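Local structure of designed helical repeat protein (Synthetic construct, 5CWF) at residues D24-V27 with A28-I31; L62-A65 with K66-D70; V117-E120 with I121-A125. The protein has no known natural function and was designed by computation as a repeat protein in which successive helices pack into a regular scaffold. All blocks are in the same frame, centred on the assembly; numbering follows the deposited sequence.

Contact 1. Residues D24-V27 with A28-I31. With CA (calcium ion), chain H; CA (calcium ion), chain E.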
loop_
_atom_site.group_PDB
_atom_site.type_symbol
_atom_site.label_atom_id
_atom_site.label_comp_id
_atom_site.label_asym_id
_atom_site.label_seq_id
_atom_site.Cartn_x
_atom_site.Cartn_y
_atom_site.Cartn_z
ATOM N N ASP A 24 -8.300 -19.831 -3.446
ATOM C CA ASP A 24 -7.423 -18.917 -2.726
ATOM C C ASP A 24 -8.309 -17.968 -1.913
ATOM O O ASP A 24 -8.315 -16.764 -2.135
ATOM C CB ASP A 24 -6.522 -18.146 -3.694
ATOM C CG ASP A 24 -5.464 -19.051 -4.381
ATOM O OD1 ASP A 24 -5.011 -20.035 -3.766
ATOM O OD2 ASP A 24 -5.071 -18.772 -5.532
ATOM N N ASP A 25 -9.041 -18.526 -0.957
ATOM C CA ASP A 25 -10.074 -17.763 -0.257
ATOM C C ASP A 25 -9.499 -16.639 0.605
ATOM O O ASP A 25 -10.110 -15.546 0.728
ATOM C CB ASP A 25 -10.918 -18.717 0.576
ATOM C CG ASP A 25 -11.834 -19.571 -0.283
ATOM O OD1 ASP A 25 -12.855 -19.040 -0.803
ATOM O OD2 ASP A 25 -11.500 -20.765 -0.494
ATOM N N GLU A 26 -8.360 -16.884 1.243
ATOM C CA GLU A 26 -7.759 -15.823 2.082
ATOM C C GLU A 26 -7.186 -14.657 1.257
ATOM O O GLU A 26 -7.184 -13.474 1.688
ATOM C CB GLU A 26 -6.693 -16.461 2.985
ATOM C CG GLU A 26 -7.317 -17.387 4.060
ATOM C CD GLU A 26 -6.305 -18.015 5.018
ATOM O OE1 GLU A 26 -5.151 -18.232 4.615
ATOM O OE2 GLU A 26 -6.664 -18.285 6.187
ATOM N N VAL A 27 -6.695 -14.961 0.068
ATOM C CA VAL A 27 -6.233 -13.917 -0.843
ATOM C C VAL A 27 -7.422 -13.070 -1.267
ATOM O O VAL A 27 -7.350 -11.842 -1.307
ATOM C CB VAL A 27 -5.549 -14.497 -2.115
ATOM C CG1 VAL A 27 -5.165 -13.367 -3.059
ATOM C CG2 VAL A 27 -4.324 -15.272 -1.751
ATOM N N ALA A 28 -8.516 -13.748 -1.618
ATOM C CA ALA A 28 -9.709 -13.086 -2.078
ATOM C C ALA A 28 -10.262 -12.153 -1.000
ATOM O O ALA A 28 -10.697 -11.022 -1.283
ATOM C CB ALA A 28 -10.746 -14.132 -2.470
ATOM N N ARG A 29 -10.208 -12.614 0.246
ATOM C CA ARG A 29 -10.695 -11.809 1.359
ATOM C C ARG A 29 -9.904 -10.521 1.491
ATOM O O ARG A 29 -10.469 -9.438 1.662
ATOM C CB ARG A 29 -10.590 -12.592 2.671
ATOM C CG ARG A 29 -10.938 -11.796 3.933
ATOM C CD ARG A 29 -10.754 -12.662 5.181
ATOM N NE ARG A 29 -9.341 -12.885 5.495
ATOM C CZ ARG A 29 -8.844 -14.008 6.014
ATOM N NH1 ARG A 29 -9.631 -15.040 6.288
ATOM N NH2 ARG A 29 -7.548 -14.094 6.266
ATOM N N GLU A 30 -8.590 -10.635 1.374
ATOM C CA GLU A 30 -7.740 -9.471 1.576
ATOM C C GLU A 30 -7.851 -8.484 0.416
ATOM O O GLU A 30 -7.806 -7.267 0.623
ATOM C CB GLU A 30 -6.289 -9.898 1.764
ATOM C CG GLU A 30 -5.453 -8.872 2.497
ATOM C CD GLU A 30 -5.855 -8.746 3.968
ATOM O OE1 GLU A 30 -5.734 -7.642 4.542
ATOM O OE2 GLU A 30 -6.272 -9.768 4.556
ATOM N N ILE A 31 -7.983 -8.988 -0.808
ATOM C CA ILE A 31 -8.210 -8.083 -1.933
ATOM C C ILE A 31 -9.537 -7.353 -1.728
ATOM O O ILE A 31 -9.633 -6.128 -1.889
ATOM C CB ILE A 31 -8.231 -8.841 -3.275
ATOM C CG1 ILE A 31 -6.871 -9.463 -3.541
ATOM C CG2 ILE A 31 -8.695 -7.915 -4.408
ATOM C CD1 ILE A 31 -6.839 -10.354 -4.780
HETATM CA CA CA H . -3.139 -20.360 -5.378
HETATM CA CA CA E . -15.008 -19.155 0.282
HETATM O O HOH W 1 -6.758 -16.080 8.233
HETATM O O HOH W 2 -4.519 -22.069 -6.485
HETATM O O HOH W 3 -2.746 -22.075 -3.897
#
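The carbonyl oxygen of Val27 accepts the backbone amide of Ile31, with Ile31 N 3.0 Å from Val27 O, and Ile31 CG1 rests against the same oxygen. The two side chains run side by side in the same direction: Val27 CG1 lies anti to the backbone N (chi1 177°), which sets it 3.9 Å from Ile31 CD1. Beyond this apolar strip Ile31 reaches helices 3-21 and 48-67. Ala28 N bonds to Asp24 O, closing the first turn.

On the outer flank Glu26 and Arg29 also lie alongside each other, carboxylate and guanidinium planes 56° apart but too distant for a salt bridge. A water spans them instead, donating to Glu26 OE2 at 3.0 Å and accepting from Arg29 NH2 at 2.9 Å, though this bridge is uncertain because Arg29 was modelled in two conformers. Glu26 OE1 forms a salt bridge with Arg74 of helix 70-89.

Asp24 occupies the N-cap position, yet its carboxylate makes no capping bond. Asp24 OD1 and OD2 both bind one calcium ion, each at 2.5 Å, and Asp70 with two waters supplies further ligands. Asp25 OD1 holds a second calcium ion at 2.4 Å. This is the calcium-bound first turn of helix 25-44 in a designed helical repeat.

Contact 2. Residues L62-A65 with K66-D70. With CA (calcium ion), chain H; CA (calcium ion), chain L.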
loop_
_atom_site.group_PDB
_atom_site.type_symbol
_atom_site.label_atom_id
_atom_site.label_comp_id
_atom_site.label_asym_id
_atom_site.label_seq_id
_atom_site.Cartn_x
_atom_site.Cartn_y
_atom_site.Cartn_z
ATOM N N LEU A 62 -4.059 -5.132 -7.847
ATOM C CA LEU A 62 -4.444 -5.839 -9.063
ATOM C C LEU A 62 -3.231 -6.502 -9.716
ATOM O O LEU A 62 -3.294 -7.663 -10.124
ATOM C CB LEU A 62 -5.117 -4.868 -10.034
ATOM C CG LEU A 62 -5.783 -5.490 -11.254
ATOM C CD1 LEU A 62 -7.035 -6.253 -10.799
ATOM C CD2 LEU A 62 -6.114 -4.432 -12.294
ATOM N N LEU A 63 -2.117 -5.767 -9.790
ATOM C CA LEU A 63 -0.907 -6.319 -10.381
ATOM C C LEU A 63 -0.287 -7.411 -9.528
ATOM O O LEU A 63 0.241 -8.396 -10.067
ATOM C CB LEU A 63 0.144 -5.229 -10.618
ATOM C CG LEU A 63 -0.117 -4.267 -11.760
ATOM C CD1 LEU A 63 0.961 -3.198 -11.754
ATOM C CD2 LEU A 63 -0.177 -4.985 -13.098
ATOM N N ALA A 64 -0.349 -7.247 -8.210
ATOM C CA ALA A 64 0.193 -8.252 -7.311
ATOM C C ALA A 64 -0.628 -9.526 -7.402
ATOM O O ALA A 64 -0.085 -10.632 -7.390
ATOM C CB ALA A 64 0.230 -7.748 -5.898
ATOM N N ALA A 65 -1.941 -9.384 -7.532
ATOM C CA ALA A 65 -2.775 -10.580 -7.636
ATOM C C ALA A 65 -2.414 -11.338 -8.916
ATOM O O ALA A 65 -2.455 -12.563 -8.959
ATOM C CB ALA A 65 -4.236 -10.225 -7.640
ATOM N N LYS A 66 -2.015 -10.600 -9.940
ATOM C CA LYS A 66 -1.681 -11.210 -11.221
ATOM C C LYS A 66 -0.243 -11.712 -11.281
ATOM O O LYS A 66 0.023 -12.760 -11.866
ATOM C CB LYS A 66 -1.911 -10.178 -12.325
ATOM C CG LYS A 66 -1.591 -10.632 -13.733
ATOM C CD LYS A 66 -2.105 -9.614 -14.741
ATOM C CE LYS A 66 -1.177 -9.487 -15.945
ATOM N NZ LYS A 66 0.074 -8.722 -15.634
ATOM N N ASN A 67 0.678 -10.966 -10.680
ATOM C CA ASN A 67 2.101 -11.236 -10.838
ATOM C C ASN A 67 2.723 -12.081 -9.741
ATOM O O ASN A 67 3.632 -12.860 -10.005
ATOM C CB ASN A 67 2.884 -9.919 -10.942
ATOM C CG ASN A 67 2.639 -9.197 -12.261
ATOM O OD1 ASN A 67 2.155 -9.789 -13.219
ATOM N ND2 ASN A 67 3.000 -7.920 -12.321
ATOM N N ASN A 68 2.273 -11.913 -8.508
ATOM C CA ASN A 68 2.998 -12.503 -7.385
ATOM C C ASN A 68 2.400 -13.797 -6.824
ATOM O O ASN A 68 1.257 -14.141 -7.100
ATOM C CB ASN A 68 3.121 -11.466 -6.272
ATOM C CG ASN A 68 3.933 -10.265 -6.701
ATOM O OD1 ASN A 68 3.390 -9.191 -6.948
ATOM N ND2 ASN A 68 5.244 -10.446 -6.818
ATOM N N ASP A 69 3.221 -14.500 -6.047
ATOM C CA ASP A 69 2.800 -15.633 -5.229
ATOM C C ASP A 69 1.592 -15.266 -4.364
ATOM O O ASP A 69 1.440 -14.102 -3.994
ATOM C CB ASP A 69 3.963 -16.069 -4.345
ATOM C CG ASP A 69 3.630 -17.255 -3.475
ATOM O OD1 ASP A 69 3.023 -18.217 -3.980
ATOM O OD2 ASP A 69 3.973 -17.213 -2.273
ATOM N N ASP A 70 0.747 -16.248 -4.043
ATOM C CA ASP A 70 -0.460 -15.986 -3.230
ATOM C C ASP A 70 -0.132 -15.268 -1.949
ATOM O O ASP A 70 -0.787 -14.281 -1.567
ATOM C CB ASP A 70 -1.153 -17.296 -2.825
ATOM C CG ASP A 70 -1.786 -18.018 -3.971
ATOM O OD1 ASP A 70 -1.936 -17.435 -5.069
ATOM O OD2 ASP A 70 -2.123 -19.198 -3.755
HETATM CA CA CA H . -3.139 -20.360 -5.378
HETATM CA CA CA L . 5.383 -13.800 -11.053
HETATM O O HOH W 4 -1.568 -13.978 -6.999
HETATM O O HOH W 5 -2.329 -14.764 -10.655
HETATM O O HOH W 2 -4.519 -22.069 -6.485
HETATM O O HOH W 3 -2.746 -22.075 -3.897
HETATM O O HOH W 6 4.377 -13.757 -13.133
#
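Asn67 N meets Leu63 O at 2.7 Å in the last turn of helix 48-67, just before the short turn that leads into helix 70-89 of the designed helical repeat. The tight side is made by side chains packed on neighbouring helices: Ala64 and Asn68 on Ile76 of helix 70-89, Leu63 on helix 93-111 and Leu62 on helix 3-21. With its CG beside the backbone N (chi1 -63°), the Asn68 amide folds back along the helix, and Asn68 OD1 lies over Ala64, 3.4 Å from Ala64 CA. ND2 of the same amide bonds to Asp115, while Asn67 ND2 reaches Ala110 O. Both asparagines therefore link the helix end to the next part of the repeat array.

Among the backbone groups, Leu63 O also lies 3.2 Å from Asn67 CB and receives a weak second bond from Lys66 N, whose main acceptor is Leu62 O. Ala64 O takes the amide of Asn68, N to O 2.9 Å, and Asn68, the first residue to leave helical geometry, thereby makes the last of these bonds in the segment.

Elsewhere the contact is looser. Lys66 is exposed, and its NZ makes a weak bond to Asn67 OD1. Separately, at the helix end, two waters donate to Ala65 O, and one of them also donates to Asn68 O at 2.8 Å, bridging the two carbonyls. Calcium ions sit on the polar end as well: Asp70 OD2 binds one at 2.2 Å, and Asn67 O binds another, shared with Asn113 and a water, at 2.2 Å.

Contact 3. Residues V117-E120 with I121-A125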
loop_
_atom_site.group_PDB
_atom_site.type_symbol
_atom_site.label_atom_id
_atom_site.label_comp_id
_atom_site.label_asym_id
_atom_site.label_seq_id
_atom_site.Cartn_x
_atom_site.Cartn_y
_atom_site.Cartn_z
ATOM N N VAL A 117 11.253 -8.936 -3.339
ATOM C CA VAL A 117 11.197 -7.484 -3.264
ATOM C C VAL A 117 9.782 -7.015 -2.936
ATOM O O VAL A 117 9.588 -6.136 -2.095
ATOM C CB VAL A 117 11.697 -6.853 -4.585
ATOM C CG1 VAL A 117 11.403 -5.358 -4.634
ATOM C CG2 VAL A 117 13.185 -7.131 -4.739
ATOM N N ALA A 118 8.783 -7.623 -3.567
ATOM C CA ALA A 118 7.410 -7.217 -3.331
ATOM C C ALA A 118 7.070 -7.418 -1.863
ATOM O O ALA A 118 6.453 -6.554 -1.235
ATOM C CB ALA A 118 6.472 -7.989 -4.219
ATOM N N ARG A 119 7.491 -8.550 -1.303
ATOM C CA ARG A 119 7.212 -8.828 0.102
ATOM C C ARG A 119 7.891 -7.823 1.032
ATOM O O ARG A 119 7.291 -7.377 2.006
ATOM C CB ARG A 119 7.674 -10.237 0.461
ATOM C CG ARG A 119 7.731 -10.496 1.963
ATOM C CD ARG A 119 7.951 -11.979 2.289
ATOM N NE ARG A 119 6.790 -12.805 1.963
ATOM C CZ ARG A 119 6.738 -14.124 2.133
ATOM N NH1 ARG A 119 7.779 -14.780 2.630
ATOM N NH2 ARG A 119 5.640 -14.793 1.809
ATOM N N GLU A 120 9.144 -7.485 0.761
ATOM C CA GLU A 120 9.877 -6.600 1.664
ATOM C C GLU A 120 9.427 -5.139 1.528
ATOM O O GLU A 120 9.447 -4.398 2.495
ATOM C CB GLU A 120 11.380 -6.692 1.448
ATOM C CG GLU A 120 12.017 -8.066 1.756
ATOM C CD GLU A 120 11.645 -8.675 3.109
ATOM O OE1 GLU A 120 11.302 -7.943 4.048
ATOM O OE2 GLU A 120 11.795 -9.906 3.260
ATOM N N ILE A 121 9.060 -4.713 0.321
ATOM C CA ILE A 121 8.543 -3.348 0.130
ATOM C C ILE A 121 7.207 -3.212 0.869
ATOM O O ILE A 121 7.001 -2.245 1.609
ATOM C CB ILE A 121 8.404 -3.004 -1.385
ATOM C CG1 ILE A 121 9.795 -2.950 -2.049
ATOM C CG2 ILE A 121 7.647 -1.698 -1.599
ATOM C CD1 ILE A 121 10.674 -1.796 -1.577
ATOM N N ALA A 122 6.335 -4.208 0.739
ATOM C CA ALA A 122 5.051 -4.172 1.429
ATOM C C ALA A 122 5.269 -4.104 2.938
ATOM O O ALA A 122 4.566 -3.394 3.637
ATOM C CB ALA A 122 4.220 -5.380 1.068
ATOM N N ARG A 123 6.244 -4.848 3.442
ATOM C CA ARG A 123 6.485 -4.868 4.891
ATOM C C ARG A 123 7.044 -3.540 5.415
ATOM O O ARG A 123 6.734 -3.110 6.530
ATOM C CB ARG A 123 7.416 -6.017 5.233
ATOM C CG ARG A 123 6.671 -7.309 5.231
ATOM C CD ARG A 123 7.579 -8.512 5.349
ATOM N NE ARG A 123 6.771 -9.709 5.551
ATOM C CZ ARG A 123 7.257 -10.877 5.944
ATOM N NH1 ARG A 123 8.550 -11.002 6.195
ATOM N NH2 ARG A 123 6.442 -11.912 6.102
ATOM N N ALA A 124 7.909 -2.918 4.633
ATOM C CA ALA A 124 8.462 -1.629 4.994
ATOM C C ALA A 124 7.352 -0.564 5.035
ATOM O O ALA A 124 7.256 0.218 5.980
ATOM C CB ALA A 124 9.564 -1.241 4.005
ATOM N N ALA A 125 6.492 -0.577 4.021
ATOM C CA ALA A 125 5.323 0.295 3.976
ATOM C C ALA A 125 4.461 0.060 5.205
ATOM O O ALA A 125 4.009 1.001 5.863
ATOM C CB ALA A 125 4.523 0.055 2.697
HETATM O O HOH W 7 10.872 -9.173 6.386
#
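Arg119 and Arg123 run side by side in the same direction, one turn apart on helix 115-134 of this helical repeat array, and their guanidinium planes are only 14° from parallel. The planes are not centred on each other: Arg119 CD covers the Arg123 face, 3.9 Å above the guanidinium plane and over its centre, while Arg119 CG approaches Arg123 NE. These details hold for one of two deposited Arg119 conformers and are uncertain to that extent. With CG beside the backbone N (chi1 -78°) and the chain extended on to NE, Arg123 lays its guanidinium along the aliphatic part of Arg119. Arg119 NE lies 4.2 Å from Arg123 NH2. Arg119 NE and Arg123 NE each form a salt bridge with Glu75 of helix 70-89, so the two guanidinium groups are drawn to one carboxylate.

Glu120 is turned quite differently. It crosses Arg123 at a slant, with carboxylate and guanidinium planes 81° apart, and OE2 stands well out of the guanidinium plane, so this approach is one of charge alone. OE2 has a long, weak ion pair with Arg164 of helix 160-176.

On the apolar flank Val117 and Ile121 point the same way. Val117 CG1 meets Ile121 CG1 at 3.9 Å, and that same Ile121 carbon lies 3.2 Å from Val117 O. Ile121 is buried among helices 93-111, 138-156 and 160-176, whereas Ala118 faces helix 70-89. On the polar side a water, in the plane of the Arg123 guanidinium at its edge, donates to Glu120 OE1 at 2.7 Å and accepts from Arg123 NH1 at 3.0 Å.

How the contacts relate
From the N terminus the three contacts come in series, and none nests within or crosses another. Contact 1 closes the opening turn of helix 25-44; contact 2 closes the final turn of helix 48-67, the next helix in the chain, and runs on to the start of helix 70-89; contact 3 spans consecutive turns near the beginning of helix 115-134. Contacts 1 and 2 share a calcium ion and two of its waters, and touch again where Ile31 CD1 packs on Ala65 CB. Contact 2 reaches contact 3 through Asn68 ND2 against Ala118 CB. Contacts 1 and 3 do not touch, their nearest atoms being about 10 Å apart, so residues 62-70 lead from one to the other.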